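Local coordinates for protein ectonucleoside triphosphate diphosphohydrolase 4 (Homo sapiens, PDB 6WG5) that belongs to the GDA1/CD39 nucleoside phosphatase family, whose members share the actin-like ATPase fold, at residues E100-Y105 / L147-T152; L127-T132 / F160-S165. All blocks are in the same frame, centred on the assembly; numbering follows the deposited sequence.

Interaction 1 of 2, residues E100-Y105 / L147-T152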
loop_
_atom_site.group_PDB
_atom_site.type_symbol
_atom_site.label_atom_id
_atom_site.label_comp_id
_atom_site.label_asym_id
_atom_site.label_seq_id
_atom_site.Cartn_x
_atom_site.Cartn_y
_atom_site.Cartn_z
ATOM N N GLU A 100 8.632 16.090 -24.927
ATOM C CA GLU A 100 7.989 15.904 -26.224
ATOM C C GLU A 100 7.939 14.436 -26.630
ATOM O O GLU A 100 7.073 14.051 -27.424
ATOM C CB GLU A 100 8.717 16.719 -27.303
ATOM C CG GLU A 100 10.110 16.207 -27.691
ATOM C CD GLU A 100 11.198 16.649 -26.732
ATOM O OE1 GLU A 100 11.022 17.688 -26.060
ATOM O OE2 GLU A 100 12.235 15.954 -26.653
ATOM N N LYS A 101 8.840 13.614 -26.096
ATOM C CA LYS A 101 8.970 12.211 -26.465
ATOM C C LYS A 101 8.027 11.297 -25.691
ATOM O O LYS A 101 7.939 10.108 -26.013
ATOM C CB LYS A 101 10.425 11.773 -26.241
ATOM C CG LYS A 101 10.751 10.324 -26.572
ATOM C CD LYS A 101 12.207 10.018 -26.245
ATOM C CE LYS A 101 12.515 8.535 -26.357
ATOM N NZ LYS A 101 13.909 8.226 -25.927
ATOM N N VAL A 102 7.302 11.821 -24.702
ATOM C CA VAL A 102 6.606 10.958 -23.753
ATOM C C VAL A 102 5.358 10.337 -24.371
ATOM O O VAL A 102 5.007 9.193 -24.063
ATOM C CB VAL A 102 6.272 11.748 -22.473
ATOM C CG1 VAL A 102 5.098 12.701 -22.697
ATOM C CG2 VAL A 102 5.984 10.798 -21.332
ATOM N N SER A 103 4.663 11.071 -25.242
ATOM C CA SER A 103 3.393 10.581 -25.770
ATOM C C SER A 103 3.558 9.315 -26.602
ATOM O O SER A 103 2.592 8.557 -26.748
ATOM C CB SER A 103 2.715 11.670 -26.601
ATOM O OG SER A 103 2.339 12.764 -25.783
ATOM N N ASP A 104 4.748 9.066 -27.150
ATOM C CA ASP A 104 4.999 7.819 -27.865
ATOM C C ASP A 104 5.347 6.670 -26.928
ATOM O O ASP A 104 5.216 5.506 -27.321
ATOM C CB ASP A 104 6.132 8.005 -28.878
ATOM C CG ASP A 104 5.637 8.484 -30.230
ATOM O OD1 ASP A 104 4.473 8.195 -30.581
ATOM O OD2 ASP A 104 6.416 9.144 -30.949
ATOM N N TYR A 105 5.785 6.971 -25.705
ATOM C CA TYR A 105 6.159 5.919 -24.764
ATOM C C TYR A 105 4.932 5.214 -24.201
ATOM O O TYR A 105 4.949 3.993 -24.004
ATOM C CB TYR A 105 7.005 6.519 -23.644
ATOM C CG TYR A 105 7.041 5.714 -22.368
ATOM C CD1 TYR A 105 7.836 4.583 -22.260
ATOM C CD2 TYR A 105 6.295 6.100 -21.262
ATOM C CE1 TYR A 105 7.878 3.848 -21.091
ATOM C CE2 TYR A 105 6.330 5.373 -20.088
ATOM C CZ TYR A 105 7.123 4.249 -20.008
ATOM O OH TYR A 105 7.162 3.520 -18.842
ATOM N N LEU A 147 2.884 16.288 -18.391
ATOM C CA LEU A 147 1.425 16.241 -18.392
ATOM C C LEU A 147 0.857 16.942 -19.619
ATOM O O LEU A 147 -0.094 16.451 -20.240
ATOM C CB LEU A 147 0.869 16.885 -17.121
ATOM C CG LEU A 147 1.444 16.446 -15.774
ATOM C CD1 LEU A 147 0.882 17.323 -14.666
ATOM C CD2 LEU A 147 1.154 14.981 -15.500
ATOM N N GLU A 148 1.429 18.092 -19.981
ATOM C CA GLU A 148 0.883 18.876 -21.085
ATOM C C GLU A 148 1.058 18.160 -22.418
ATOM O O GLU A 148 0.174 18.223 -23.279
ATOM C CB GLU A 148 1.541 20.255 -21.116
ATOM C CG GLU A 148 0.674 21.349 -20.513
ATOM C CD GLU A 148 1.456 22.606 -20.182
ATOM O OE1 GLU A 148 2.678 22.504 -19.943
ATOM O OE2 GLU A 148 0.849 23.697 -20.164
ATOM N N ASP A 149 2.186 17.474 -22.613
ATOM C CA ASP A 149 2.367 16.715 -23.847
ATOM C C ASP A 149 1.338 15.597 -23.950
ATOM O O ASP A 149 0.819 15.317 -25.036
ATOM C CB ASP A 149 3.785 16.150 -23.920
ATOM C CG ASP A 149 4.114 15.584 -25.292
ATOM O OD1 ASP A 149 3.514 16.046 -26.286
ATOM O OD2 ASP A 149 4.971 14.681 -25.378
ATOM N N LEU A 150 1.027 14.947 -22.826
ATOM C CA LEU A 150 -0.034 13.946 -22.816
ATOM C C LEU A 150 -1.393 14.583 -23.075
ATOM O O LEU A 150 -2.210 14.036 -23.825
ATOM C CB LEU A 150 -0.044 13.209 -21.476
ATOM C CG LEU A 150 1.147 12.296 -21.182
ATOM C CD1 LEU A 150 1.179 11.926 -19.709
ATOM C CD2 LEU A 150 1.086 11.045 -22.040
ATOM N N LEU A 151 -1.651 15.742 -22.464
ATOM C CA LEU A 151 -2.960 16.374 -22.589
ATOM C C LEU A 151 -3.207 16.880 -24.006
ATOM O O LEU A 151 -4.317 16.743 -24.532
ATOM C CB LEU A 151 -3.080 17.517 -21.582
ATOM C CG LEU A 151 -3.208 17.095 -20.117
ATOM C CD1 LEU A 151 -2.994 18.285 -19.194
ATOM C CD2 LEU A 151 -4.566 16.462 -19.860
ATOM N N THR A 152 -2.193 17.472 -24.639
ATOM C CA THR A 152 -2.383 18.028 -25.975
ATOM C C THR A 152 -2.360 16.955 -27.057
ATOM O O THR A 152 -2.969 17.140 -28.117
ATOM C CB THR A 152 -1.309 19.077 -26.278
ATOM O OG1 THR A 152 -0.014 18.459 -26.286
ATOM C CG2 THR A 152 -1.334 20.197 -25.246
#
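Asp149, on helix 140-157, reaches across to the backbone and side chains of residues 100-103. Its first torsion (chi1 -169°) sets CG anti to the backbone N, and the CB bond points at the other segment. CB lies 3.9 Å from Val102 CG1, where the two side chains slide past each other in opposite directions. CG comes next, 3.4 Å from Ser103 OG. At the tip, OD1 is 3.5 Å from Ser103 OG. OD2 is nearer that hydroxyl, 3.3 Å from Ser103 OG. OD2 also meets Val102 CG1 at 3.3 Å and ends 3.0 Å from Glu100 O. OD2 and Glu100 O are both acceptors, so this closeness is not a hydrogen bond.

Ser103 OG also sits 3.1 Å from Asp149 O, so the hydroxyl is close to both the carboxylate and the backbone carbonyl of Asp149. Beside the polar group the contact turns apolar. Val102 CG1 packs against Leu150 CG at 4.3 Å, and Ile92 and Ile146 also touch Val102. Ser103 touches Asp153, one turn further along helix 140-157.

This is plain helix packing within the actin-like fold. The short, weakly bonded helix 102-105 lies against one flank of helix 140-157, with polar atoms of Asp149 and Ser103 next to the apolar pair Val102 and Leu150.

Interaction 2 of 2, residues L127-T132 / F160-S165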
loop_
_atom_site.group_PDB
_atom_site.type_symbol
_atom_site.label_atom_id
_atom_site.label_comp_id
_atom_site.label_asym_id
_atom_site.label_seq_id
_atom_site.Cartn_x
_atom_site.Cartn_y
_atom_site.Cartn_z
ATOM N N LEU A 127 -10.159 8.066 -19.240
ATOM C CA LEU A 127 -8.768 7.650 -19.116
ATOM C C LEU A 127 -8.109 8.484 -18.028
ATOM O O LEU A 127 -8.166 9.716 -18.067
ATOM C CB LEU A 127 -8.022 7.816 -20.444
ATOM C CG LEU A 127 -6.495 7.694 -20.415
ATOM C CD1 LEU A 127 -6.054 6.285 -20.048
ATOM C CD2 LEU A 127 -5.911 8.110 -21.755
ATOM N N TYR A 128 -7.492 7.812 -17.058
ATOM C CA TYR A 128 -6.777 8.472 -15.975
ATOM C C TYR A 128 -5.328 8.008 -15.979
ATOM O O TYR A 128 -5.058 6.802 -15.976
ATOM C CB TYR A 128 -7.427 8.178 -14.620
ATOM C CG TYR A 128 -8.856 8.664 -14.512
ATOM C CD1 TYR A 128 -9.137 10.012 -14.333
ATOM C CD2 TYR A 128 -9.922 7.776 -14.586
ATOM C CE1 TYR A 128 -10.440 10.465 -14.234
ATOM C CE2 TYR A 128 -11.229 8.219 -14.489
ATOM C CZ TYR A 128 -11.483 9.566 -14.313
ATOM O OH TYR A 128 -12.780 10.019 -14.214
ATOM N N ILE A 129 -4.404 8.964 -15.997
ATOM C CA ILE A 129 -2.972 8.689 -15.948
ATOM C C ILE A 129 -2.445 9.311 -14.663
ATOM O O ILE A 129 -2.367 10.540 -14.546
ATOM C CB ILE A 129 -2.235 9.238 -17.178
ATOM C CG1 ILE A 129 -2.785 8.584 -18.450
ATOM C CG2 ILE A 129 -0.731 8.995 -17.049
ATOM C CD1 ILE A 129 -2.189 9.120 -19.736
ATOM N N LEU A 130 -2.082 8.465 -13.702
ATOM C CA LEU A 130 -1.675 8.903 -12.373
ATOM C C LEU A 130 -0.251 8.434 -12.116
ATOM O O LEU A 130 0.024 7.229 -12.142
ATOM C CB LEU A 130 -2.635 8.358 -11.315
ATOM C CG LEU A 130 -4.116 8.573 -11.636
ATOM C CD1 LEU A 130 -4.993 7.884 -10.604
ATOM C CD2 LEU A 130 -4.445 10.058 -11.718
ATOM N N CYS A 131 0.648 9.383 -11.867
ATOM C CA CYS A 131 2.067 9.108 -11.697
ATOM C C CYS A 131 2.442 9.203 -10.225
ATOM O O CYS A 131 1.904 10.039 -9.492
ATOM C CB CYS A 131 2.910 10.089 -12.515
ATOM S SG CYS A 131 2.233 10.446 -14.154
ATOM N N THR A 132 3.377 8.351 -9.801
ATOM C CA THR A 132 3.732 8.257 -8.390
ATOM C C THR A 132 5.130 8.809 -8.120
ATOM O O THR A 132 5.385 9.994 -8.358
ATOM C CB THR A 132 3.619 6.803 -7.917
ATOM O OG1 THR A 132 4.391 5.955 -8.775
ATOM C CG2 THR A 132 2.166 6.352 -7.928
ATOM N N PHE A 160 -10.988 8.716 -25.902
ATOM C CA PHE A 160 -11.315 8.613 -24.488
ATOM C C PHE A 160 -11.558 9.993 -23.885
ATOM O O PHE A 160 -11.002 11.000 -24.332
ATOM C CB PHE A 160 -10.184 7.915 -23.733
ATOM C CG PHE A 160 -9.840 6.557 -24.273
ATOM C CD1 PHE A 160 -10.835 5.640 -24.570
ATOM C CD2 PHE A 160 -8.519 6.199 -24.490
ATOM C CE1 PHE A 160 -10.519 4.390 -25.067
ATOM C CE2 PHE A 160 -8.197 4.950 -24.988
ATOM C CZ PHE A 160 -9.198 4.045 -25.278
ATOM N N LEU A 161 -12.404 10.035 -22.856
ATOM C CA LEU A 161 -12.601 11.261 -22.088
ATOM C C LEU A 161 -11.307 11.591 -21.358
ATOM O O LEU A 161 -10.938 10.910 -20.396
ATOM C CB LEU A 161 -13.752 11.105 -21.098
ATOM C CG LEU A 161 -15.150 10.831 -21.651
ATOM C CD1 LEU A 161 -16.116 10.597 -20.501
ATOM C CD2 LEU A 161 -15.632 11.975 -22.528
ATOM N N PHE A 162 -10.614 12.634 -21.808
ATOM C CA PHE A 162 -9.309 12.986 -21.264
ATOM C C PHE A 162 -9.210 14.501 -21.184
ATOM O O PHE A 162 -9.275 15.183 -22.211
ATOM C CB PHE A 162 -8.186 12.407 -22.132
ATOM C CG PHE A 162 -6.856 12.337 -21.440
ATOM C CD1 PHE A 162 -5.768 13.040 -21.930
ATOM C CD2 PHE A 162 -6.694 11.567 -20.302
ATOM C CE1 PHE A 162 -4.543 12.974 -21.296
ATOM C CE2 PHE A 162 -5.472 11.499 -19.664
ATOM C CZ PHE A 162 -4.395 12.204 -20.162
ATOM N N SER A 163 -9.057 15.020 -19.968
ATOM C CA SER A 163 -8.996 16.452 -19.716
ATOM C C SER A 163 -7.812 16.752 -18.803
ATOM O O SER A 163 -7.052 15.858 -18.418
ATOM C CB SER A 163 -10.303 16.957 -19.092
ATOM O OG SER A 163 -11.408 16.683 -19.935
ATOM N N ASP A 164 -7.664 18.033 -18.455
ATOM C CA ASP A 164 -6.558 18.458 -17.602
ATOM C C ASP A 164 -6.527 17.665 -16.301
ATOM O O ASP A 164 -5.468 17.199 -15.866
ATOM C CB ASP A 164 -6.674 19.957 -17.317
ATOM C CG ASP A 164 -5.684 20.431 -16.268
ATOM O OD1 ASP A 164 -4.538 19.935 -16.260
ATOM O OD2 ASP A 164 -6.057 21.296 -15.449
ATOM N N SER A 165 -7.688 17.504 -15.662
ATOM C CA SER A 165 -7.749 16.810 -14.382
ATOM C C SER A 165 -7.450 15.321 -14.505
ATOM O O SER A 165 -7.156 14.677 -13.493
ATOM C CB SER A 165 -9.126 17.003 -13.747
ATOM O OG SER A 165 -10.161 16.703 -14.667
#
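With CG anti to the backbone N in both (chi1 168° and -162°), Leu127 and Phe162 meet. Leu127 CD2 then lies over the Phe162 ring, and Leu127 CG is near the ring atoms CD2 and CE2. Leu127 CD2 is 4.3 Å from the ring centroid, an off-centre CH-pi contact 29° from the ring normal. The ring edge is used as well: Leu127 O lies near the ring plane, 3.3 Å from Phe162 CD2. Further along the ring, Ile129 CD1 reaches Phe162 CZ at 3.8 Å, the two side chains crossing at about a right angle.

Phe160 adds a second apolar touch, with its CB 3.9 Å from Leu127 CB. Between the two phenylalanines the backbones join. Leu127 N donates to Leu161 O over 3.2 Å in a nearly straight bond.

The loop thus lies against the start of strand 127-131, just ahead of strand 167-169, which pairs with it in parallel. Helix 140-157 covers Phe162 through Leu151 and Ile154. Ile44 of strand 40-48 touches both Leu127 and Phe160, while helix 107-116 contributes Leu110 and Ala114.

Overall arrangement
Interactions 1 and 2 lie on the same side of the chain's centre, with their own centres about 12 Å apart. Helix 140-157 joins them. Its 147-152 part meets residues 100-105 in interaction 1, and the loop that follows the helix meets strand 127-131 in interaction 2. The four segments alternate along the chain. The two contacts also touch directly: Leu151 CD2 lies 3.8 Å from Phe162 CE1, and Leu150 O lies 3.6 Å from the same ring carbon. Interaction 1 is partly buried and lies about 28 Å from the chain's centre. Interaction 2 is buried, lies about 21 Å from it and includes strand 127-131 of the sheet that also holds strands 40-48 and 167-169.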